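Local coordinates for LPXTG cell wall surface protein (Streptococcus gordonii, PDB 4IGB) that is an LPXTG surface protein, presumably linked to the cell wall, and probably serves in adhesion through its two N-terminal domains, the part described here, at residues D198-I202 against A244-T248; M225-L231 against N256-L260; A149-V155 against E277-F283; K168-D173 against Y273-T278. One frame throughout, in Å; residues are numbered along the deposited sequence.

Contact 1: D198-I202 against A244-T248. With NA (sodium ion), chain M.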
loop_
_atom_site.group_PDB
_atom_site.type_symbol
_atom_site.label_atom_id
_atom_site.label_comp_id
_atom_site.label_asym_id
_atom_site.label_seq_id
_atom_site.Cartn_x
_atom_site.Cartn_y
_atom_site.Cartn_z
ATOM N N ASP B 198 -8.268 -6.362 13.454
ATOM C CA ASP B 198 -9.409 -6.359 14.353
ATOM C C ASP B 198 -10.722 -6.567 13.636
ATOM O O ASP B 198 -11.737 -5.976 14.010
ATOM C CB ASP B 198 -9.490 -5.049 15.159
ATOM C CG ASP B 198 -10.421 -5.182 16.363
ATOM O OD1 ASP B 198 -10.451 -6.292 16.942
ATOM O OD2 ASP B 198 -11.135 -4.218 16.707
ATOM N N ILE B 199 -10.718 -7.420 12.619
ATOM C CA ILE B 199 -11.968 -7.788 11.968
ATOM C C ILE B 199 -12.648 -8.862 12.817
ATOM O O ILE B 199 -12.365 -10.053 12.637
ATOM C CB ILE B 199 -11.739 -8.350 10.562
ATOM C CG1 ILE B 199 -10.884 -7.373 9.747
ATOM C CG2 ILE B 199 -13.093 -8.676 9.889
ATOM C CD1 ILE B 199 -11.377 -5.946 9.815
ATOM N N ASP B 200 -13.546 -8.449 13.715
ATOM C CA ASP B 200 -13.974 -9.324 14.806
ATOM C C ASP B 200 -15.370 -9.070 15.343
ATOM O O ASP B 200 -15.787 -9.720 16.298
ATOM C CB ASP B 200 -12.966 -9.251 15.963
ATOM C CG ASP B 200 -13.233 -8.081 16.909
ATOM O OD1 ASP B 200 -13.773 -7.059 16.456
ATOM O OD2 ASP B 200 -12.904 -8.179 18.114
ATOM N N ALA B 201 -16.109 -8.144 14.742
ATOM C CA ALA B 201 -17.441 -7.839 15.254
ATOM C C ALA B 201 -18.494 -8.763 14.671
ATOM O O ALA B 201 -18.504 -9.027 13.474
ATOM C CB ALA B 201 -17.814 -6.378 15.003
ATOM N N ILE B 202 -19.376 -9.251 15.542
ATOM C CA ILE B 202 -20.516 -10.050 15.143
ATOM C C ILE B 202 -21.685 -9.652 16.032
ATOM O O ILE B 202 -21.539 -9.580 17.251
ATOM C CB ILE B 202 -20.213 -11.564 15.302
ATOM C CG1 ILE B 202 -18.967 -11.943 14.491
ATOM C CG2 ILE B 202 -21.422 -12.411 14.910
ATOM C CD1 ILE B 202 -18.666 -13.428 14.449
ATOM N N ALA B 244 -15.215 -11.945 10.007
ATOM C CA ALA B 244 -14.978 -12.138 11.437
ATOM C C ALA B 244 -15.534 -13.458 11.955
ATOM O O ALA B 244 -16.609 -13.895 11.547
ATOM C CB ALA B 244 -15.565 -10.987 12.236
ATOM N N THR B 245 -14.802 -14.086 12.870
ATOM C CA THR B 245 -15.303 -15.288 13.534
ATOM C C THR B 245 -15.287 -15.185 15.059
ATOM O O THR B 245 -15.997 -15.929 15.734
ATOM C CB THR B 245 -14.540 -16.562 13.108
ATOM O OG1 THR B 245 -13.157 -16.440 13.467
ATOM C CG2 THR B 245 -14.657 -16.777 11.607
ATOM N N GLN B 246 -14.490 -14.274 15.609
ATOM C CA GLN B 246 -14.391 -14.179 17.062
ATOM C C GLN B 246 -13.807 -12.860 17.541
ATOM O O GLN B 246 -13.119 -12.161 16.795
ATOM C CB GLN B 246 -13.564 -15.341 17.616
ATOM C CG GLN B 246 -12.161 -15.438 17.028
ATOM C CD GLN B 246 -11.267 -16.399 17.802
ATOM O OE1 GLN B 246 -11.250 -17.611 17.546
ATOM N NE2 GLN B 246 -10.516 -15.858 18.755
ATOM N N ILE B 247 -14.087 -12.531 18.797
ATOM C CA ILE B 247 -13.523 -11.355 19.439
ATOM C C ILE B 247 -12.012 -11.489 19.539
ATOM O O ILE B 247 -11.500 -12.568 19.825
ATOM C CB ILE B 247 -14.089 -11.191 20.847
ATOM C CG1 ILE B 247 -15.613 -11.224 20.797
ATOM C CG2 ILE B 247 -13.616 -9.888 21.467
ATOM C CD1 ILE B 247 -16.187 -10.016 20.133
ATOM N N THR B 248 -11.302 -10.399 19.282
ATOM C CA THR B 248 -9.854 -10.355 19.458
ATOM C C THR B 248 -9.501 -9.067 20.172
ATOM O O THR B 248 -9.984 -7.998 19.800
ATOM C CB THR B 248 -9.091 -10.362 18.107
ATOM O OG1 THR B 248 -9.634 -9.351 17.245
ATOM C CG2 THR B 248 -9.208 -11.717 17.430
HETATM NA NA NA M . -11.666 -6.147 19.292
HETATM O O HOH W 1 -12.473 -12.592 13.952
HETATM O O HOH W 2 -10.210 -4.340 20.068
#
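The carboxylate of Asp200 meets Thr248 at its edge: OD2 turns its anti lone pair, the one facing away from OD1, to the backbone N of Thr248, with N and OD2 3.0 Å apart and an almost straight N-H...O angle of 170°. The sodium ion stands to one side of the carboxylate plane, 2.7 Å from the same OD2, so one oxygen is gripped both by an amide and by the metal. A first torsion of 85°, which places CG between the backbone N and the carbonyl carbon, turns this carboxylate toward Thr248 and the ion. Asp198 presents its own carboxylate to the sodium through OD1 at 2.6 Å, while Thr248 OG1, hydrogen-bonded to Ser258 OG, passes alongside it. Away from the metal, Ala244 CB presses on the backbone of 199-201, lying 3.4 Å from Asp200 CA. Water 1 joins the loops further, donating to Ile199 O and Gln246 O and accepting from Thr245 N, and thereby serves backbone atoms of both. Thr248 O, 2.5 Å from the sodium, water 2 and one further ligand atom join the two aspartate oxygens in a five-ligand, loop-borne sodium site that ties two irregular segments together.

Contact 2: M225-L231 against N256-L260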
loop_
_atom_site.group_PDB
_atom_site.type_symbol
_atom_site.label_atom_id
_atom_site.label_comp_id
_atom_site.label_asym_id
_atom_site.label_seq_id
_atom_site.Cartn_x
_atom_site.Cartn_y
_atom_site.Cartn_z
ATOM N N MET B 225 -0.832 -13.873 5.937
ATOM C CA MET B 225 -1.516 -14.129 7.198
ATOM C C MET B 225 -0.543 -14.733 8.184
ATOM O O MET B 225 0.441 -15.355 7.804
ATOM C CB MET B 225 -2.642 -15.131 7.030
ATOM C CG MET B 225 -3.910 -14.597 6.448
ATOM S SD MET B 225 -5.117 -15.922 6.423
ATOM C CE MET B 225 -6.566 -15.029 5.822
ATOM N N ASN B 226 -0.834 -14.557 9.458
ATOM C CA ASN B 226 -0.115 -15.261 10.506
ATOM C C ASN B 226 -0.847 -16.576 10.778
ATOM O O ASN B 226 -2.079 -16.677 10.590
ATOM C CB ASN B 226 -0.031 -14.384 11.751
ATOM C CG ASN B 226 0.598 -15.101 12.940
ATOM O OD1 ASN B 226 -0.100 -15.756 13.699
ATOM N ND2 ASN B 226 1.913 -14.951 13.114
ATOM N N ASN B 227 -0.083 -17.591 11.183
ATOM C CA ASN B 227 -0.625 -18.916 11.488
ATOM C C ASN B 227 -1.878 -18.904 12.360
ATOM O O ASN B 227 -2.723 -19.799 12.259
ATOM C CB ASN B 227 0.445 -19.794 12.147
ATOM C CG ASN B 227 1.520 -20.232 11.169
ATOM O OD1 ASN B 227 1.228 -20.576 10.015
ATOM N ND2 ASN B 227 2.773 -20.227 11.623
ATOM N N ALA B 228 -2.010 -17.882 13.199
ATOM C CA ALA B 228 -3.109 -17.850 14.164
ATOM C C ALA B 228 -4.379 -17.214 13.609
ATOM O O ALA B 228 -5.378 -17.089 14.309
ATOM C CB ALA B 228 -2.667 -17.140 15.444
ATOM N N ASN B 229 -4.348 -16.819 12.342
ATOM C CA ASN B 229 -5.528 -16.208 11.728
ATOM C C ASN B 229 -6.780 -17.090 11.795
ATOM O O ASN B 229 -6.714 -18.282 11.487
ATOM C CB ASN B 229 -5.235 -15.852 10.273
ATOM C CG ASN B 229 -6.307 -14.973 9.679
ATOM O OD1 ASN B 229 -7.400 -15.435 9.363
ATOM N ND2 ASN B 229 -6.009 -13.685 9.554
ATOM N N VAL B 230 -7.913 -16.494 12.173
ATOM C CA VAL B 230 -9.172 -17.216 12.332
ATOM C C VAL B 230 -10.286 -16.651 11.461
ATOM O O VAL B 230 -11.447 -17.037 11.601
ATOM C CB VAL B 230 -9.687 -17.154 13.788
ATOM C CG1 VAL B 230 -8.655 -17.731 14.767
ATOM C CG2 VAL B 230 -10.050 -15.722 14.159
ATOM N N LEU B 231 -9.941 -15.727 10.569
ATOM C CA LEU B 231 -10.937 -15.136 9.680
ATOM C C LEU B 231 -11.354 -16.166 8.645
ATOM O O LEU B 231 -10.541 -16.982 8.211
ATOM C CB LEU B 231 -10.361 -13.904 8.978
ATOM C CG LEU B 231 -9.767 -12.847 9.914
ATOM C CD1 LEU B 231 -9.170 -11.714 9.110
ATOM C CD2 LEU B 231 -10.816 -12.344 10.896
ATOM N N ASN B 256 -2.619 -10.387 14.101
ATOM C CA ASN B 256 -2.312 -11.778 13.770
ATOM C C ASN B 256 -3.510 -12.724 13.731
ATOM O O ASN B 256 -3.571 -13.612 12.885
ATOM C CB ASN B 256 -1.210 -12.307 14.699
ATOM C CG ASN B 256 0.120 -11.582 14.491
ATOM O OD1 ASN B 256 0.657 -11.555 13.379
ATOM N ND2 ASN B 256 0.637 -10.965 15.552
ATOM N N VAL B 257 -4.458 -12.541 14.646
ATOM C CA VAL B 257 -5.627 -13.401 14.696
ATOM C C VAL B 257 -6.785 -12.887 13.830
ATOM O O VAL B 257 -7.473 -13.669 13.153
ATOM C CB VAL B 257 -6.129 -13.580 16.142
ATOM C CG1 VAL B 257 -7.484 -14.271 16.147
ATOM C CG2 VAL B 257 -5.097 -14.365 16.978
ATOM N N SER B 258 -7.016 -11.578 13.859
ATOM C CA SER B 258 -8.140 -11.010 13.126
ATOM C C SER B 258 -7.718 -9.968 12.075
ATOM O O SER B 258 -8.524 -9.133 11.678
ATOM C CB SER B 258 -9.146 -10.397 14.098
ATOM O OG SER B 258 -8.561 -9.328 14.839
ATOM N N GLY B 259 -6.476 -10.040 11.607
ATOM C CA GLY B 259 -5.994 -9.122 10.586
ATOM C C GLY B 259 -5.133 -9.790 9.528
ATOM O O GLY B 259 -4.890 -10.993 9.580
ATOM N N LEU B 260 -4.663 -9.019 8.554
ATOM C CA LEU B 260 -3.846 -9.581 7.492
ATOM C C LEU B 260 -3.170 -8.461 6.726
ATOM O O LEU B 260 -3.487 -7.297 6.940
ATOM C CB LEU B 260 -4.699 -10.424 6.539
ATOM C CG LEU B 260 -5.774 -9.688 5.726
ATOM C CD1 LEU B 260 -6.087 -10.435 4.438
ATOM C CD2 LEU B 260 -7.039 -9.491 6.545
HETATM O O HOH W 3 -3.187 -13.017 10.314
#
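Val257 lies against Ala228 and Val230, at and just after a turn, and has the largest area buried here. Its CG1, held anti to the backbone N by a first torsion of 170°, meets Val230 CG2 at 3.6 Å, and its CG2 rests on Ala228 CB, 4.0 Å away. Its carbonyl adds the polar link: Val230 N donates to Val257 O at 3.0 Å. Asn256 comes next, crossing Asn226 obliquely with the two amide planes 51° apart. They touch without bonding to each other: Asn256 OD1 sits 3.3 Å from Asn226 CB but accepts from Ile23 N, while Asn226 ND2 donates to Thr21 O. Asn226 OD1 is likewise engaged, closing an Asx turn with Ala228 N at the start of the type I turn from Asn226 to Asn229; a second Asx turn links Asn229 OD1 to Leu231 N. Water 3 knits the pieces, accepting from Asn226 N and Asn229 ND2 and donating to Asn256 O. Leu231 spreads both methyls on the chain beyond Val257, with CD1 3.7 Å from Ser258 O and 4.0 Å from Leu260 CD2. The turn leaving strand 220-226 thus packs on the end of helix 250-256 and the loop that leads to strand 261-264, while Met225, Leu231 and Leu260 all touch Trp242 of strand 239-243.

Contact 3: A149-V155 against E277-F283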
loop_
_atom_site.group_PDB
_atom_site.type_symbol
_atom_site.label_atom_id
_atom_site.label_comp_id
_atom_site.label_asym_id
_atom_site.label_seq_id
_atom_site.Cartn_x
_atom_site.Cartn_y
_atom_site.Cartn_z
ATOM N N ALA B 149 -4.460 7.403 10.472
ATOM C CA ALA B 149 -5.426 6.423 10.040
ATOM C C ALA B 149 -6.782 7.046 9.755
ATOM O O ALA B 149 -7.083 8.161 10.194
ATOM C CB ALA B 149 -5.559 5.312 11.093
ATOM N N PHE B 150 -7.588 6.315 9.008
ATOM C CA PHE B 150 -8.993 6.650 8.854
ATOM C C PHE B 150 -9.866 5.491 9.320
ATOM O O PHE B 150 -9.408 4.344 9.419
ATOM C CB PHE B 150 -9.320 7.068 7.417
ATOM C CG PHE B 150 -8.939 6.056 6.371
ATOM C CD1 PHE B 150 -9.804 5.025 6.038
ATOM C CD2 PHE B 150 -7.726 6.155 5.699
ATOM C CE1 PHE B 150 -9.471 4.098 5.058
ATOM C CE2 PHE B 150 -7.374 5.226 4.723
ATOM C CZ PHE B 150 -8.258 4.202 4.391
ATOM N N GLU B 151 -11.125 5.795 9.606
ATOM C CA GLU B 151 -12.051 4.812 10.140
ATOM C C GLU B 151 -13.280 4.691 9.263
ATOM O O GLU B 151 -13.874 5.694 8.910
ATOM C CB GLU B 151 -12.470 5.251 11.540
ATOM C CG GLU B 151 -13.522 4.391 12.215
ATOM C CD GLU B 151 -13.620 4.702 13.702
ATOM O OE1 GLU B 151 -12.753 5.462 14.193
ATOM O OE2 GLU B 151 -14.558 4.199 14.371
ATOM N N ILE B 152 -13.650 3.465 8.903
ATOM C CA ILE B 152 -14.876 3.221 8.158
ATOM C C ILE B 152 -15.795 2.370 9.014
ATOM O O ILE B 152 -15.352 1.397 9.621
ATOM C CB ILE B 152 -14.597 2.509 6.831
ATOM C CG1 ILE B 152 -13.594 3.313 6.002
ATOM C CG2 ILE B 152 -15.880 2.326 6.054
ATOM C CD1 ILE B 152 -13.074 2.584 4.796
ATOM N N GLY B 153 -17.071 2.739 9.086
ATOM C CA GLY B 153 -17.996 2.033 9.960
ATOM C C GLY B 153 -19.221 2.870 10.282
ATOM O O GLY B 153 -19.306 4.032 9.876
ATOM N N ASN B 154 -20.169 2.286 11.015
ATOM C CA ASN B 154 -21.447 2.947 11.295
ATOM C C ASN B 154 -21.650 3.227 12.785
ATOM O O ASN B 154 -22.776 3.365 13.260
ATOM C CB ASN B 154 -22.600 2.108 10.771
ATOM C CG ASN B 154 -22.726 0.775 11.489
ATOM O OD1 ASN B 154 -21.823 0.364 12.219
ATOM N ND2 ASN B 154 -23.847 0.098 11.284
ATOM N N VAL B 155 -20.554 3.291 13.527
ATOM C CA VAL B 155 -20.637 3.726 14.906
ATOM C C VAL B 155 -20.517 5.245 14.954
ATOM O O VAL B 155 -19.468 5.793 14.618
ATOM C CB VAL B 155 -19.511 3.122 15.752
ATOM C CG1 VAL B 155 -19.702 3.517 17.195
ATOM C CG2 VAL B 155 -19.492 1.603 15.604
ATOM N N GLU B 277 -24.583 -4.131 12.927
ATOM C CA GLU B 277 -25.492 -3.055 13.295
ATOM C C GLU B 277 -24.694 -1.939 13.944
ATOM O O GLU B 277 -25.153 -0.802 14.007
ATOM C CB GLU B 277 -26.549 -3.551 14.282
ATOM C CG GLU B 277 -25.944 -3.989 15.599
ATOM C CD GLU B 277 -26.975 -4.466 16.617
ATOM O OE1 GLU B 277 -28.191 -4.423 16.329
ATOM O OE2 GLU B 277 -26.549 -4.884 17.713
ATOM N N THR B 278 -23.507 -2.264 14.450
ATOM C CA THR B 278 -22.642 -1.228 15.006
ATOM C C THR B 278 -21.186 -1.657 15.163
ATOM O O THR B 278 -20.813 -2.258 16.164
ATOM C CB THR B 278 -23.185 -0.645 16.356
ATOM O OG1 THR B 278 -22.286 0.362 16.844
ATOM C CG2 THR B 278 -23.345 -1.736 17.423
ATOM N N CYS B 279 -20.356 -1.338 14.173
ATOM C CA CYS B 279 -18.921 -1.548 14.313
ATOM C C CYS B 279 -18.173 -0.716 13.294
ATOM O O CYS B 279 -18.764 -0.167 12.371
ATOM C CB CYS B 279 -18.536 -3.026 14.171
ATOM S SG CYS B 279 -18.620 -3.698 12.481
ATOM N N SER B 280 -16.869 -0.603 13.484
ATOM C CA SER B 280 -16.045 0.108 12.534
ATOM C C SER B 280 -14.645 -0.468 12.593
ATOM O O SER B 280 -14.302 -1.207 13.529
ATOM C CB SER B 280 -16.025 1.600 12.854
ATOM O OG SER B 280 -15.362 1.841 14.079
ATOM N N ALA B 281 -13.849 -0.146 11.581
ATOM C CA ALA B 281 -12.466 -0.581 11.537
ATOM C C ALA B 281 -11.570 0.580 11.136
ATOM O O ALA B 281 -12.020 1.553 10.521
ATOM C CB ALA B 281 -12.296 -1.749 10.557
ATOM N N VAL B 282 -10.296 0.461 11.472
ATOM C CA VAL B 282 -9.358 1.554 11.303
ATOM C C VAL B 282 -8.306 1.118 10.300
ATOM O O VAL B 282 -7.817 -0.016 10.354
ATOM C CB VAL B 282 -8.694 1.926 12.657
ATOM C CG1 VAL B 282 -7.699 3.052 12.479
ATOM C CG2 VAL B 282 -9.748 2.318 13.672
ATOM N N PHE B 283 -7.955 2.019 9.391
ATOM C CA PHE B 283 -7.032 1.693 8.318
ATOM C C PHE B 283 -5.964 2.751 8.137
ATOM O O PHE B 283 -6.233 3.949 8.249
ATOM C CB PHE B 283 -7.777 1.579 6.990
ATOM C CG PHE B 283 -8.919 0.616 7.016
ATOM C CD1 PHE B 283 -8.725 -0.714 6.686
ATOM C CD2 PHE B 283 -10.190 1.045 7.355
ATOM C CE1 PHE B 283 -9.785 -1.613 6.706
ATOM C CE2 PHE B 283 -11.255 0.169 7.375
ATOM C CZ PHE B 283 -11.056 -1.170 7.048
HETATM O O HOH W 4 -24.859 1.815 14.222
#
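Phe150 pairs with Phe283, and Ile152 with Ala281, through two-way backbone hydrogen bonds that make strands 149-153 and 280-287 antiparallel neighbours in the six-stranded sheet of the N-terminal domain. Phe150 takes a first torsion of 55°, bringing its ring back over its neighbour: Phe283 CB lies over one face, 4.0 Å from the centroid of the Phe150 ring, a CH-pi contact. The two rings themselves, with planes at 30°, are slid so far apart that they barely overlap. Phe283, its CG anti to the carbonyl carbon, leans along the strands toward Ile152, where CE2 meets Ile152 CD1 at 4.0 Å. This face is buried, Ile152 and Ala281 both packing on Tyr273 of the eight-stranded sheet. On the other face Glu151 reaches out along an extended chain, and Ser280 OG donates to its OE2 over a short 2.5 Å. The hydroxyl approaches on the anti side, 32° out of the carboxylate plane; Tyr157 OH is a second partner of OE2. Opposite Ser280, Gly153 brings the backbones close, its CA 3.8 Å from Ser280 CA. Past the strand, Asn154 continues the pairing half by backbone, half by side chain: its N donates to Cys279 O, and OD1 accepts from Cys279 N at 3.0 Å, while ND2 is held by Phe170 O and Thr276 O. At the far end the packing is tight, Ala149 CB coming within 3.4 Å of Val282 CG1.

Contact 4: K168-D173 against Y273-T278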
loop_
_atom_site.group_PDB
_atom_site.type_symbol
_atom_site.label_atom_id
_atom_site.label_comp_id
_atom_site.label_asym_id
_atom_site.label_seq_id
_atom_site.Cartn_x
_atom_site.Cartn_y
_atom_site.Cartn_z
ATOM N N LYS B 168 -27.643 1.858 15.012
ATOM C CA LYS B 168 -28.179 0.533 14.748
ATOM C C LYS B 168 -29.419 0.592 13.886
ATOM O O LYS B 168 -30.360 -0.173 14.101
ATOM C CB LYS B 168 -28.508 -0.179 16.064
ATOM C CG LYS B 168 -27.313 -0.365 16.975
ATOM C CD LYS B 168 -27.757 -0.819 18.364
ATOM C CE LYS B 168 -26.580 -0.941 19.307
ATOM N NZ LYS B 168 -27.044 -1.242 20.687
ATOM N N ALA B 169 -29.422 1.496 12.912
ATOM C CA ALA B 169 -30.531 1.610 11.964
ATOM C C ALA B 169 -30.228 0.943 10.616
ATOM O O ALA B 169 -31.102 0.318 10.002
ATOM C CB ALA B 169 -30.892 3.066 11.757
ATOM N N PHE B 170 -28.994 1.093 10.144
ATOM C CA PHE B 170 -28.558 0.440 8.910
ATOM C C PHE B 170 -27.174 -0.138 9.144
ATOM O O PHE B 170 -26.360 0.478 9.832
ATOM C CB PHE B 170 -28.419 1.443 7.748
ATOM C CG PHE B 170 -29.682 2.184 7.388
ATOM C CD1 PHE B 170 -30.435 1.800 6.294
ATOM C CD2 PHE B 170 -30.078 3.292 8.103
ATOM C CE1 PHE B 170 -31.573 2.479 5.946
ATOM C CE2 PHE B 170 -31.214 3.978 7.762
ATOM C CZ PHE B 170 -31.969 3.569 6.682
ATOM N N TRP B 171 -26.876 -1.293 8.554
ATOM C CA TRP B 171 -25.471 -1.678 8.435
ATOM C C TRP B 171 -24.969 -1.141 7.095
ATOM O O TRP B 171 -25.773 -0.853 6.199
ATOM C CB TRP B 171 -25.240 -3.190 8.593
ATOM C CG TRP B 171 -25.966 -4.101 7.615
ATOM C CD1 TRP B 171 -27.257 -4.530 7.700
ATOM C CD2 TRP B 171 -25.412 -4.730 6.442
ATOM N NE1 TRP B 171 -27.546 -5.381 6.649
ATOM C CE2 TRP B 171 -26.432 -5.513 5.864
ATOM C CE3 TRP B 171 -24.155 -4.696 5.823
ATOM C CZ2 TRP B 171 -26.239 -6.247 4.691
ATOM C CZ3 TRP B 171 -23.963 -5.429 4.663
ATOM C CH2 TRP B 171 -24.999 -6.197 4.112
ATOM N N ILE B 172 -23.656 -0.975 6.962
ATOM C CA ILE B 172 -23.126 -0.325 5.779
ATOM C C ILE B 172 -22.200 -1.236 4.984
ATOM O O ILE B 172 -21.607 -2.176 5.519
ATOM C CB ILE B 172 -22.386 0.984 6.129
ATOM C CG1 ILE B 172 -21.064 0.670 6.844
ATOM C CG2 ILE B 172 -23.288 1.901 6.954
ATOM C CD1 ILE B 172 -20.257 1.907 7.223
ATOM N N ASP B 173 -22.095 -0.933 3.696
ATOM C CA ASP B 173 -21.168 -1.583 2.798
ATOM C C ASP B 173 -20.503 -0.469 2.004
ATOM O O ASP B 173 -21.136 0.173 1.171
ATOM C CB ASP B 173 -21.908 -2.566 1.882
ATOM C CG ASP B 173 -20.982 -3.262 0.881
ATOM O OD1 ASP B 173 -21.466 -4.138 0.134
ATOM O OD2 ASP B 173 -19.779 -2.939 0.828
ATOM N N TYR B 273 -15.664 -2.636 2.899
ATOM C CA TYR B 273 -15.842 -2.951 4.302
ATOM C C TYR B 273 -17.324 -3.001 4.550
ATOM O O TYR B 273 -18.058 -2.118 4.093
ATOM C CB TYR B 273 -15.233 -1.858 5.176
ATOM C CG TYR B 273 -15.467 -2.055 6.668
ATOM C CD1 TYR B 273 -14.652 -2.902 7.416
ATOM C CD2 TYR B 273 -16.494 -1.383 7.329
ATOM C CE1 TYR B 273 -14.862 -3.088 8.781
ATOM C CE2 TYR B 273 -16.705 -1.554 8.698
ATOM C CZ TYR B 273 -15.891 -2.413 9.414
ATOM O OH TYR B 273 -16.094 -2.583 10.765
ATOM N N SER B 274 -17.786 -4.022 5.258
ATOM C CA SER B 274 -19.183 -4.017 5.685
ATOM C C SER B 274 -19.280 -4.239 7.188
ATOM O O SER B 274 -18.467 -4.960 7.774
ATOM C CB SER B 274 -20.040 -5.013 4.894
ATOM O OG SER B 274 -19.683 -6.355 5.159
ATOM N N SER B 275 -20.267 -3.596 7.799
ATOM C CA SER B 275 -20.370 -3.541 9.254
ATOM C C SER B 275 -21.456 -4.453 9.779
ATOM O O SER B 275 -22.217 -5.053 9.022
ATOM C CB SER B 275 -20.684 -2.111 9.726
ATOM O OG SER B 275 -22.033 -1.758 9.430
ATOM N N THR B 276 -21.518 -4.540 11.098
ATOM C CA THR B 276 -22.667 -5.106 11.781
ATOM C C THR B 276 -23.604 -3.930 12.058
ATOM O O THR B 276 -23.436 -2.845 11.495
ATOM C CB THR B 276 -22.226 -5.727 13.100
ATOM O OG1 THR B 276 -21.688 -4.698 13.936
ATOM C CG2 THR B 276 -21.134 -6.757 12.847
ATOM N N GLU B 277 -24.583 -4.131 12.927
ATOM C CA GLU B 277 -25.492 -3.055 13.295
ATOM C C GLU B 277 -24.694 -1.939 13.944
ATOM O O GLU B 277 -25.153 -0.802 14.007
ATOM C CB GLU B 277 -26.549 -3.551 14.282
ATOM C CG GLU B 277 -25.944 -3.989 15.599
ATOM C CD GLU B 277 -26.975 -4.466 16.617
ATOM O OE1 GLU B 277 -28.191 -4.423 16.329
ATOM O OE2 GLU B 277 -26.549 -4.884 17.713
ATOM N N THR B 278 -23.507 -2.264 14.450
ATOM C CA THR B 278 -22.642 -1.228 15.006
ATOM C C THR B 278 -21.186 -1.657 15.163
ATOM O O THR B 278 -20.813 -2.258 16.164
ATOM C CB THR B 278 -23.185 -0.645 16.356
ATOM O OG1 THR B 278 -22.286 0.362 16.844
ATOM C CG2 THR B 278 -23.345 -1.736 17.423
HETATM O O HOH W 4 -24.859 1.815 14.222
#
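Asp173 and Ser274 form an antiparallel non-hydrogen-bonded pair, their CA atoms 4.3 Å apart, and beyond it the chains are joined by Ser275 N donating to Ile172 O at 3.0 Å. The return bond comes from a side chain. Ser275 OG, placed between its backbone N and carbonyl carbon (chi1 73°), accepts from Ile172 N at 3.1 Å with a nearly straight 168° angle, standing in for a main-chain carbonyl. The hydroxyl spends its proton on Thr276 O, 2.7 Å from OG and met in the carbonyl plane on a lone pair, so its direction is fixed from two sides. Trp171 lies alongside: its CB touches Thr276 O at 3.4 Å, while Ser274 CB lies at the indole edge, near CZ3; the ring is also stacked with His117 of the adjoining strand 103-118. Farther out, the extended Lys168 packs on Glu277, aliphatic part against aliphatic part, and its CE reaches Thr278 CG2 at 3.8 Å. The charged ends stay apart, Lys168 NZ being 4.7 Å from Glu277 OE2, although the opposite charges probably still attract. Water 4 accepts from Lys168 N and lies beside Glu277 O. Past the ST turn of Thr276 OG1 with Thr278 N, the chain leaves for strand 280-287: this is the end of the antiparallel pairing of strands 170-182 and 268-274, where the eight-stranded sheet hands over to the six-stranded one.

Contact 3 lies in a regular sheet and contact 4 at the end of another; they share Glu277 and Thr278, in the link between consecutive strands of the two sheets, and Asn154 of contact 3 reaches Phe170 and Thr276 of contact 4. Contacts 1 and 2 instead join loops and turns, and touch through Thr248 with Ser258 and Thr245 with Val230. Contacts 2 and 3 are buried, yet contact 2 is built on asparagine turns and small aliphatic packing, contact 3 on paired backbones and phenylalanines. Contacts 1 and 4 are only partly buried: metal coordination and water dominate the former, a serine hydroxyl and long side chains the latter. Ala201 packs contact 1 on Cys279 of contact 3.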